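Local coordinates for protein laminin subunit ALPHA-1 (Mus musculus, PDB 2JD4) that probably anchors laminin-111 of basement membranes to cell surfaces through the C-terminal LG4-5 domain pair of its alpha-1 chain, in which each LG domain holds a magnesium ion, at residues I60-H65 with Y153-I158; M69-L74 with H82-L87; T110-R115 with T136-E141. The protein carries 4 engineered substitutions. One frame throughout, in Å; residues are numbered along the deposited sequence.

Going from the N terminus, the first segment to take part lies on strand 58-64, and the loop that opens there is closed 88 residues on, when 153-158 comes back against 60-65 in contact 1. Both other contacts lie within that long loop, one after the other. Contact 2 closes the short hairpin of strands 71-77 and 80-86, whose first strand is the sheet neighbour of 58-64. Contact 3 then ties the end of strand 106-113, in the second sheet, to the 136-141 loop. Contacts 2 and 3 meet at one magnesium ion, each giving two protein ligands, while A64 O of contact 1 probably accepts a hydrogen bond from E141 N of contact 3.

Contact 1. Residues I60-H65 with Y153-I158; sequences IYYVAH and YRARNI
Y62 and Y153 meet through their phenol ends. The polar part of the contact is a hydrogen bond between Y62 OH and Y153 OH (3.1 Å), in which either hydroxyl may be the donor. Each oxygen lies at the edge of the other ring, close to its plane. Each hydroxyl also has a water that reaches a carbonyl of the opposite segment. Water 1 sits 2.7 Å from Y62 OH and donates to R156 O at 2.9 Å; water 2 lies 2.8 Å from Y153 OH and donates to H65 O at 2.7 Å. No backbone-to-backbone hydrogen bond joins the two segments.

The aromatic part is a rim-to-rim meeting with neither ring over the face of the other: the centroids are 5.7 Å apart, the planes are turned by 63°, and Y62 CE2 comes within 3.4 Å of Y153 CE2. Both side chains have CG anti to the backbone N (chi1 173° in Y62, -162° in Y153), and from their separate backbones they converge and cross at about a right angle.

Apolar contacts fill in around the Y62 ring. On its CD1-CE1 side I158 approaches obliquely, bringing CD1 to 4.0 Å from Y62 CD1, while the methyl of A155 lies near the hydroxyl end. Q68 bonds the loop through both ends of its side-chain amide, NE2 to R154 O and OE1 to R156 N. Together these contacts pin the long connection between strands 143-146 and 167-174 onto strand 58-64 of the laminin G beta sandwich.

Contact 2. Residues M69-L74 with H82-L87; sequences MDYATL and HFMFDL. With MG (magnesium ion), chain C.
Y71 and D86 face each other as an antiparallel hydrogen-bonded pair, Y71 N giving to D86 O (3.2 Å) and D86 N to Y71 O (3.0 Å). From CB, on the sheet face of T73, M84 and D86, the Y71 side chain turns back over the partner strand: CG stands between the backbone N and the carbonyl carbon (chi1 66°). CD1 and CE1 then pass F85 CA, CE1 at 3.9 Å, and the same edge meets M84 CG at 4.3 Å. D86 CB lies over one face, nearest CE2 at 3.6 Å and 25° off the ring normal, a CH-pi contact; the D86 carboxylate, turned 70° from the ring, is bonded through OD1 to G88 N and G90 N. At the tip, Y71 OH bonds to R91 NH1.

T73 and M84 form a second such pair, side chains abreast. Just outside the paired strands, D70 OD2 and L87 O each bind magnesium at 2.3 Å; T137 O, D139 OD2 and waters 3 and 4 complete the site, and water 3 also donates to D70 OD1. The cation probably offsets the repulsion between D70 OD2 and L87 O, 3.1 Å apart.

Contact 3. Residues T110-R115 with T136-E141; sequences TEYIKR and TTLDVE. With MG (magnesium ion), chain C.
Water 5 is gripped by four groups from Y112, K114, R115 and T136, bridging the two segments at one end of the laminin G beta sandwich. It donates to T136 O in a short bond of 2.5 Å and to K114 O at 3.2 Å, accepts from R115 NH2 at 3.2 Å in the plane of the guanidinium, and bonds to Y112 OH at 3.1 Å. No direct hydrogen bond crosses the contact, and the water stands in for one: Y112 OH is near T136 O but badly angled toward it. Each side-chain group has a second partner, R42 O for Y112 OH and A135 O for R115 NH2. The R115 chain, bent at chi2 and chi3, brings NH2 beside T136 CA.

Deeper in, packing takes over. The Y112 and L138 side chains run past one another head to tail, with Y112 CE2 4.0 Å from L138 CB; F85 meets the Y112 ring, and L45 and L87 touch L138.

On either side of L138 in sequence, T137 and D139 turn to the magnesium ion. T137 O binds it at 2.2 Å and D139 OD2 at 2.3 Å; D70, L87 and waters 3 and 4 complete six ligands. From the second shell, the T137 hydroxyl links two first-shell ligands: OG1 donates to D139 OD2 at 2.7 Å, on the syn side and 21° out of the carboxylate plane, and receives a hydrogen from metal-bound water 4.

Contact 1. Residues I60-H65 with Y153-I158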
loop_
_atom_site.group_PDB
_atom_site.type_symbol
_atom_site.label_atom_id
_atom_site.label_comp_id
_atom_site.label_asym_id
_atom_site.label_seq_id
_atom_site.Cartn_x
_atom_site.Cartn_y
_atom_site.Cartn_z
ATOM N N ILE A 60 6.303 5.881 -11.117
ATOM C CA ILE A 60 5.229 5.813 -12.107
ATOM C C ILE A 60 5.713 5.267 -13.459
ATOM O O ILE A 60 5.042 4.419 -14.058
ATOM C CB ILE A 60 4.562 7.191 -12.262
ATOM C CG1 ILE A 60 4.017 7.643 -10.897
ATOM C CG2 ILE A 60 3.451 7.118 -13.309
ATOM C CD1 ILE A 60 3.569 9.109 -10.822
ATOM N N TYR A 61 6.858 5.752 -13.951
ATOM C CA TYR A 61 7.444 5.206 -15.182
ATOM C C TYR A 61 8.954 5.401 -15.204
ATOM O O TYR A 61 9.485 6.316 -14.561
ATOM C CB TYR A 61 6.798 5.789 -16.458
ATOM C CG TYR A 61 7.263 7.155 -16.921
ATOM C CD1 TYR A 61 8.553 7.354 -17.419
ATOM C CD2 TYR A 61 6.389 8.239 -16.920
ATOM C CE1 TYR A 61 8.951 8.596 -17.905
ATOM C CE2 TYR A 61 6.781 9.487 -17.402
ATOM C CZ TYR A 61 8.065 9.654 -17.895
ATOM O OH TYR A 61 8.453 10.883 -18.379
ATOM N N TYR A 62 9.635 4.532 -15.947
ATOM C CA TYR A 62 11.086 4.566 -16.057
ATOM C C TYR A 62 11.574 4.015 -17.402
ATOM O O TYR A 62 11.035 3.031 -17.913
ATOM C CB TYR A 62 11.677 3.738 -14.911
ATOM C CG TYR A 62 13.170 3.509 -14.943
ATOM C CD1 TYR A 62 14.062 4.486 -14.492
ATOM C CD2 TYR A 62 13.692 2.296 -15.385
ATOM C CE1 TYR A 62 15.432 4.251 -14.478
ATOM C CE2 TYR A 62 15.062 2.052 -15.378
ATOM C CZ TYR A 62 15.924 3.030 -14.923
ATOM O OH TYR A 62 17.277 2.785 -14.910
ATOM N N VAL A 63 12.582 4.674 -17.969
ATOM C CA VAL A 63 13.217 4.247 -19.219
ATOM C C VAL A 63 14.703 4.508 -19.019
ATOM O O VAL A 63 15.081 5.481 -18.362
ATOM C CB VAL A 63 12.727 5.040 -20.461
ATOM C CG1 VAL A 63 11.290 4.671 -20.782
ATOM C CG2 VAL A 63 12.866 6.534 -20.227
ATOM N N ALA A 64 15.552 3.642 -19.559
ATOM C CA ALA A 64 16.983 3.830 -19.371
ATOM C C ALA A 64 17.843 3.047 -20.338
ATOM O O ALA A 64 17.409 2.057 -20.940
ATOM C CB ALA A 64 17.367 3.461 -17.945
ATOM N N HIS A 65 19.084 3.502 -20.471
ATOM C CA HIS A 65 20.043 2.853 -21.336
ATOM C C HIS A 65 20.405 1.552 -20.638
ATOM O O HIS A 65 20.182 1.399 -19.431
ATOM C CB HIS A 65 21.273 3.751 -21.496
ATOM C CG HIS A 65 22.276 3.237 -22.478
ATOM N ND1 HIS A 65 23.103 2.167 -22.209
ATOM C CD2 HIS A 65 22.572 3.634 -23.738
ATOM C CE1 HIS A 65 23.864 1.927 -23.262
ATOM N NE2 HIS A 65 23.561 2.802 -24.204
ATOM N N TYR A 153 15.618 -6.195 -11.269
ATOM C CA TYR A 153 16.259 -4.956 -11.714
ATOM C C TYR A 153 16.796 -4.092 -10.567
ATOM O O TYR A 153 16.170 -3.987 -9.516
ATOM C CB TYR A 153 15.258 -4.139 -12.545
ATOM C CG TYR A 153 15.885 -3.079 -13.415
ATOM C CD1 TYR A 153 16.570 -3.424 -14.579
ATOM C CD2 TYR A 153 15.801 -1.732 -13.073
ATOM C CE1 TYR A 153 17.158 -2.452 -15.380
ATOM C CE2 TYR A 153 16.384 -0.751 -13.865
ATOM C CZ TYR A 153 17.061 -1.118 -15.017
ATOM O OH TYR A 153 17.639 -0.151 -15.802
ATOM N N ARG A 154 17.957 -3.478 -10.785
ATOM C CA ARG A 154 18.592 -2.599 -9.795
ATOM C C ARG A 154 18.756 -1.227 -10.437
ATOM O O ARG A 154 19.758 -0.980 -11.094
ATOM C CB ARG A 154 19.987 -3.118 -9.416
ATOM C CG ARG A 154 20.036 -4.398 -8.590
ATOM C CD ARG A 154 19.458 -4.189 -7.203
ATOM N NE ARG A 154 18.112 -4.741 -7.090
ATOM C CZ ARG A 154 17.844 -6.040 -7.129
ATOM N NH1 ARG A 154 18.830 -6.916 -7.274
ATOM N NH2 ARG A 154 16.592 -6.466 -7.026
ATOM N N ALA A 155 17.783 -0.336 -10.262
ATOM C CA ALA A 155 17.869 0.989 -10.870
ATOM C C ALA A 155 18.843 1.888 -10.109
ATOM O O ALA A 155 18.738 2.036 -8.894
ATOM C CB ALA A 155 16.485 1.641 -10.921
ATOM N N ARG A 156 19.776 2.499 -10.837
ATOM C CA ARG A 156 20.771 3.372 -10.224
ATOM C C ARG A 156 20.519 4.858 -10.485
ATOM O O ARG A 156 19.981 5.249 -11.522
ATOM C CB ARG A 156 22.180 2.998 -10.724
ATOM C CG ARG A 156 22.563 1.535 -10.500
ATOM C CD ARG A 156 24.062 1.297 -10.674
ATOM N NE ARG A 156 24.536 1.605 -12.022
ATOM C CZ ARG A 156 24.431 0.792 -13.070
ATOM N NH1 ARG A 156 23.869 -0.402 -12.947
ATOM N NH2 ARG A 156 24.889 1.181 -14.254
ATOM N N ASN A 157 20.912 5.679 -9.517
ATOM C CA ASN A 157 20.792 7.130 -9.594
ATOM C C ASN A 157 19.413 7.771 -9.780
ATOM O O ASN A 157 19.289 8.788 -10.465
ATOM C CB ASN A 157 21.763 7.669 -10.651
ATOM C CG ASN A 157 23.219 7.349 -10.317
ATOM O OD1 ASN A 157 23.675 7.563 -9.191
ATOM N ND2 ASN A 157 23.951 6.836 -11.294
ATOM N N ILE A 158 18.378 7.183 -9.183
ATOM C CA ILE A 158 17.050 7.782 -9.242
ATOM C C ILE A 158 16.480 7.817 -7.822
ATOM O O ILE A 158 15.273 7.968 -7.618
ATOM C CB ILE A 158 16.075 7.030 -10.211
ATOM C CG1 ILE A 158 15.690 5.657 -9.658
ATOM C CG2 ILE A 158 16.723 6.891 -11.585
ATOM C CD1 ILE A 158 14.693 4.918 -10.549
HETATM O O HOH W 1 18.949 4.710 -14.146
HETATM O O HOH W 2 18.405 -0.435 -18.523
#

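Contact 2. Residues M69-L74 with H82-L87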
loop_
_atom_site.group_PDB
_atom_site.type_symbol
_atom_site.label_atom_id
_atom_site.label_comp_id
_atom_site.label_asym_id
_atom_site.label_seq_id
_atom_site.Cartn_x
_atom_site.Cartn_y
_atom_site.Cartn_z
ATOM N N MET A 69 23.412 4.920 -18.014
ATOM C CA MET A 69 24.059 6.229 -18.047
ATOM C C MET A 69 23.077 7.289 -18.534
ATOM O O MET A 69 23.274 8.482 -18.308
ATOM C CB MET A 69 25.293 6.183 -18.953
ATOM C CG MET A 69 26.601 6.475 -18.229
ATOM S SD MET A 69 26.775 5.584 -16.664
ATOM C CE MET A 69 27.331 3.960 -17.238
ATOM N N ASP A 70 22.024 6.837 -19.215
ATOM C CA ASP A 70 20.963 7.708 -19.714
ATOM C C ASP A 70 19.671 7.183 -19.088
ATOM O O ASP A 70 19.499 5.972 -18.967
ATOM C CB ASP A 70 20.833 7.608 -21.241
ATOM C CG ASP A 70 21.933 8.346 -21.981
ATOM O OD1 ASP A 70 23.118 8.089 -21.688
ATOM O OD2 ASP A 70 21.599 9.175 -22.861
ATOM N N TYR A 71 18.769 8.078 -18.690
ATOM C CA TYR A 71 17.498 7.643 -18.107
ATOM C C TYR A 71 16.486 8.768 -18.015
ATOM O O TYR A 71 16.816 9.934 -18.206
ATOM C CB TYR A 71 17.720 7.043 -16.708
ATOM C CG TYR A 71 18.209 8.038 -15.675
ATOM C CD1 TYR A 71 17.356 9.013 -15.157
ATOM C CD2 TYR A 71 19.538 8.031 -15.245
ATOM C CE1 TYR A 71 17.813 9.963 -14.240
ATOM C CE2 TYR A 71 20.006 8.981 -14.330
ATOM C CZ TYR A 71 19.139 9.942 -13.835
ATOM O OH TYR A 71 19.595 10.894 -12.958
ATOM N N ALA A 72 15.239 8.395 -17.739
ATOM C CA ALA A 72 14.146 9.345 -17.570
ATOM C C ALA A 72 13.139 8.656 -16.654
ATOM O O ALA A 72 12.837 7.476 -16.844
ATOM C CB ALA A 72 13.502 9.676 -18.907
ATOM N N THR A 73 12.626 9.382 -15.665
ATOM C CA THR A 73 11.671 8.800 -14.729
ATOM C C THR A 73 10.697 9.823 -14.146
ATOM O O THR A 73 10.973 11.030 -14.124
ATOM C CB THR A 73 12.418 8.093 -13.563
ATOM O OG1 THR A 73 11.475 7.490 -12.670
ATOM C CG2 THR A 73 13.270 9.093 -12.789
ATOM N N LEU A 74 9.539 9.330 -13.714
ATOM C CA LEU A 74 8.505 10.144 -13.083
ATOM C C LEU A 74 8.181 9.407 -11.788
ATOM O O LEU A 74 7.769 8.241 -11.811
ATOM C CB LEU A 74 7.247 10.237 -13.957
ATOM C CG LEU A 74 6.053 10.958 -13.307
ATOM C CD1 LEU A 74 6.379 12.436 -13.131
ATOM C CD2 LEU A 74 4.799 10.802 -14.156
ATOM N N HIS A 82 7.643 14.472 -9.389
ATOM C CA HIS A 82 9.014 14.848 -9.747
ATOM C C HIS A 82 9.401 14.137 -11.050
ATOM O O HIS A 82 9.298 12.914 -11.147
ATOM C CB HIS A 82 9.987 14.436 -8.633
ATOM C CG HIS A 82 9.688 15.067 -7.311
ATOM N ND1 HIS A 82 10.126 16.328 -6.970
ATOM C CD2 HIS A 82 8.964 14.623 -6.255
ATOM C CE1 HIS A 82 9.685 16.636 -5.763
ATOM N NE2 HIS A 82 8.977 15.618 -5.307
ATOM N N PHE A 83 9.844 14.915 -12.037
ATOM C CA PHE A 83 10.254 14.406 -13.348
ATOM C C PHE A 83 11.735 14.708 -13.551
ATOM O O PHE A 83 12.145 15.866 -13.468
ATOM C CB PHE A 83 9.413 15.095 -14.447
ATOM C CG PHE A 83 9.921 14.888 -15.858
ATOM C CD1 PHE A 83 10.271 13.621 -16.323
ATOM C CD2 PHE A 83 9.991 15.965 -16.746
ATOM C CE1 PHE A 83 10.683 13.428 -17.660
ATOM C CE2 PHE A 83 10.398 15.783 -18.072
ATOM C CZ PHE A 83 10.744 14.513 -18.532
ATOM N N MET A 84 12.537 13.679 -13.807
ATOM C CA MET A 84 13.965 13.901 -14.029
ATOM C C MET A 84 14.565 12.946 -15.058
ATOM O O MET A 84 14.090 11.820 -15.251
ATOM C CB MET A 84 14.739 13.789 -12.707
ATOM C CG MET A 84 14.943 12.376 -12.189
ATOM S SD MET A 84 15.991 12.350 -10.696
ATOM C CE MET A 84 14.812 12.870 -9.450
ATOM N N PHE A 85 15.619 13.407 -15.719
ATOM C CA PHE A 85 16.304 12.610 -16.733
ATOM C C PHE A 85 17.761 13.046 -16.831
ATOM O O PHE A 85 18.121 14.130 -16.377
ATOM C CB PHE A 85 15.613 12.782 -18.095
ATOM C CG PHE A 85 15.527 14.213 -18.559
ATOM C CD1 PHE A 85 16.585 14.807 -19.240
ATOM C CD2 PHE A 85 14.395 14.973 -18.292
ATOM C CE1 PHE A 85 16.515 16.148 -19.650
ATOM C CE2 PHE A 85 14.314 16.310 -18.696
ATOM C CZ PHE A 85 15.379 16.896 -19.375
ATOM N N ASP A 86 18.589 12.188 -17.416
ATOM C CA ASP A 86 20.013 12.475 -17.600
ATOM C C ASP A 86 20.348 12.029 -19.017
ATOM O O ASP A 86 20.153 10.864 -19.365
ATOM C CB ASP A 86 20.858 11.671 -16.605
ATOM C CG ASP A 86 22.293 12.181 -16.494
ATOM O OD1 ASP A 86 22.872 12.594 -17.521
ATOM O OD2 ASP A 86 22.848 12.150 -15.373
ATOM N N LEU A 87 20.849 12.954 -19.830
ATOM C CA LEU A 87 21.198 12.649 -21.211
ATOM C C LEU A 87 22.602 12.061 -21.356
ATOM O O LEU A 87 23.068 11.820 -22.472
ATOM C CB LEU A 87 21.082 13.911 -22.069
ATOM C CG LEU A 87 19.777 14.707 -21.951
ATOM C CD1 LEU A 87 19.823 15.892 -22.903
ATOM C CD2 LEU A 87 18.576 13.817 -22.282
HETATM MG MG MG C . 22.780 10.473 -24.290
HETATM O O HOH W 3 24.609 9.221 -23.537
HETATM O O HOH W 4 24.029 11.904 -25.486
#

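Contact 3. Residues T110-R115 with T136-E141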
loop_
_atom_site.group_PDB
_atom_site.type_symbol
_atom_site.label_atom_id
_atom_site.label_comp_id
_atom_site.label_asym_id
_atom_site.label_seq_id
_atom_site.Cartn_x
_atom_site.Cartn_y
_atom_site.Cartn_z
ATOM N N THR A 110 4.603 14.919 -18.947
ATOM C CA THR A 110 5.997 15.248 -18.680
ATOM C C THR A 110 6.621 15.480 -20.047
ATOM O O THR A 110 6.442 14.676 -20.963
ATOM C CB THR A 110 6.750 14.114 -17.937
ATOM O OG1 THR A 110 6.783 12.932 -18.744
ATOM C CG2 THR A 110 6.067 13.803 -16.609
ATOM N N GLU A 111 7.353 16.578 -20.188
ATOM C CA GLU A 111 7.942 16.895 -21.475
ATOM C C GLU A 111 9.376 17.370 -21.507
ATOM O O GLU A 111 9.733 18.352 -20.868
ATOM C CB GLU A 111 7.100 17.950 -22.187
ATOM C CG GLU A 111 5.846 17.435 -22.841
ATOM C CD GLU A 111 5.140 18.519 -23.625
ATOM O OE1 GLU A 111 4.147 19.078 -23.111
ATOM O OE2 GLU A 111 5.595 18.822 -24.749
ATOM N N TYR A 112 10.183 16.647 -22.272
ATOM C CA TYR A 112 11.573 16.988 -22.509
ATOM C C TYR A 112 11.580 17.269 -24.008
ATOM O O TYR A 112 11.266 16.388 -24.807
ATOM C CB TYR A 112 12.496 15.808 -22.215
ATOM C CG TYR A 112 13.730 15.761 -23.104
ATOM C CD1 TYR A 112 14.578 16.867 -23.226
ATOM C CD2 TYR A 112 14.041 14.614 -23.834
ATOM C CE1 TYR A 112 15.706 16.828 -24.065
ATOM C CE2 TYR A 112 15.164 14.561 -24.671
ATOM C CZ TYR A 112 15.990 15.671 -24.783
ATOM O OH TYR A 112 17.089 15.620 -25.615
ATOM N N ILE A 113 11.900 18.495 -24.396
ATOM C CA ILE A 113 11.939 18.813 -25.813
ATOM C C ILE A 113 12.996 19.877 -26.098
ATOM O O ILE A 113 12.976 20.966 -25.522
ATOM C CB ILE A 113 10.546 19.260 -26.323
ATOM C CG1 ILE A 113 10.581 19.424 -27.844
ATOM C CG2 ILE A 113 10.114 20.542 -25.637
ATOM C CD1 ILE A 113 9.221 19.640 -28.463
ATOM N N LYS A 114 13.937 19.525 -26.965
ATOM C CA LYS A 114 15.034 20.409 -27.348
ATOM C C LYS A 114 15.991 20.655 -26.181
ATOM O O LYS A 114 16.755 19.767 -25.792
ATOM C CB LYS A 114 14.487 21.744 -27.871
ATOM C CG LYS A 114 13.615 21.644 -29.123
ATOM C CD LYS A 114 14.372 21.129 -30.346
ATOM C CE LYS A 114 14.577 19.616 -30.311
ATOM N NZ LYS A 114 15.206 19.083 -31.560
ATOM N N ARG A 115 15.946 21.859 -25.626
ATOM C CA ARG A 115 16.814 22.217 -24.508
ATOM C C ARG A 115 16.004 22.618 -23.279
ATOM O O ARG A 115 16.536 23.217 -22.346
ATOM C CB ARG A 115 17.736 23.371 -24.914
ATOM C CG ARG A 115 18.856 22.982 -25.869
ATOM C CD ARG A 115 20.040 22.389 -25.117
ATOM N NE ARG A 115 20.077 20.930 -25.154
ATOM C CZ ARG A 115 20.956 20.193 -24.481
ATOM N NH1 ARG A 115 21.869 20.783 -23.714
ATOM N NH2 ARG A 115 20.938 18.870 -24.585
ATOM N N THR A 136 23.383 15.744 -25.853
ATOM C CA THR A 136 22.200 16.228 -26.555
ATOM C C THR A 136 21.123 15.182 -26.816
ATOM O O THR A 136 20.053 15.518 -27.311
ATOM C CB THR A 136 22.577 16.850 -27.919
ATOM O OG1 THR A 136 23.038 15.822 -28.804
ATOM C CG2 THR A 136 23.674 17.884 -27.745
ATOM N N THR A 137 21.386 13.925 -26.489
ATOM C CA THR A 137 20.391 12.890 -26.746
ATOM C C THR A 137 20.063 11.973 -25.569
ATOM O O THR A 137 20.932 11.639 -24.760
ATOM C CB THR A 137 20.816 11.998 -27.940
ATOM O OG1 THR A 137 22.013 11.276 -27.609
ATOM C CG2 THR A 137 21.066 12.848 -29.179
ATOM N N LEU A 138 18.791 11.584 -25.480
ATOM C CA LEU A 138 18.335 10.656 -24.450
ATOM C C LEU A 138 18.394 9.305 -25.143
ATOM O O LEU A 138 17.536 8.985 -25.968
ATOM C CB LEU A 138 16.891 10.959 -24.023
ATOM C CG LEU A 138 16.217 9.926 -23.104
ATOM C CD1 LEU A 138 16.928 9.878 -21.744
ATOM C CD2 LEU A 138 14.742 10.290 -22.920
ATOM N N ASP A 139 19.424 8.531 -24.823
ATOM C CA ASP A 139 19.638 7.219 -25.420
ATOM C C ASP A 139 19.246 6.119 -24.445
ATOM O O ASP A 139 19.973 5.850 -23.483
ATOM C CB ASP A 139 21.114 7.073 -25.798
ATOM C CG ASP A 139 21.619 8.246 -26.613
ATOM O OD1 ASP A 139 21.265 8.333 -27.807
ATOM O OD2 ASP A 139 22.358 9.091 -26.057
ATOM N N VAL A 140 18.109 5.473 -24.698
ATOM C CA VAL A 140 17.633 4.415 -23.812
ATOM C C VAL A 140 17.067 3.212 -24.562
ATOM O O VAL A 140 16.752 3.306 -25.748
ATOM C CB VAL A 140 16.530 4.946 -22.870
ATOM C CG1 VAL A 140 17.058 6.128 -22.062
ATOM C CG2 VAL A 140 15.316 5.368 -23.682
ATOM N N GLU A 141 16.937 2.090 -23.854
ATOM C CA GLU A 141 16.392 0.859 -24.425
ATOM C C GLU A 141 14.948 1.073 -24.859
ATOM O O GLU A 141 14.229 1.868 -24.255
ATOM C CB GLU A 141 16.441 -0.270 -23.395
ATOM C CG GLU A 141 17.828 -0.773 -23.073
ATOM C CD GLU A 141 18.460 -1.505 -24.237
ATOM O OE1 GLU A 141 18.763 -0.857 -25.264
ATOM O OE2 GLU A 141 18.646 -2.734 -24.123
HETATM MG MG MG C . 22.780 10.473 -24.290
HETATM O O HOH W 5 18.985 17.728 -26.843
HETATM O O HOH W 4 24.029 11.904 -25.486
HETATM O O HOH W 3 24.609 9.221 -23.537
#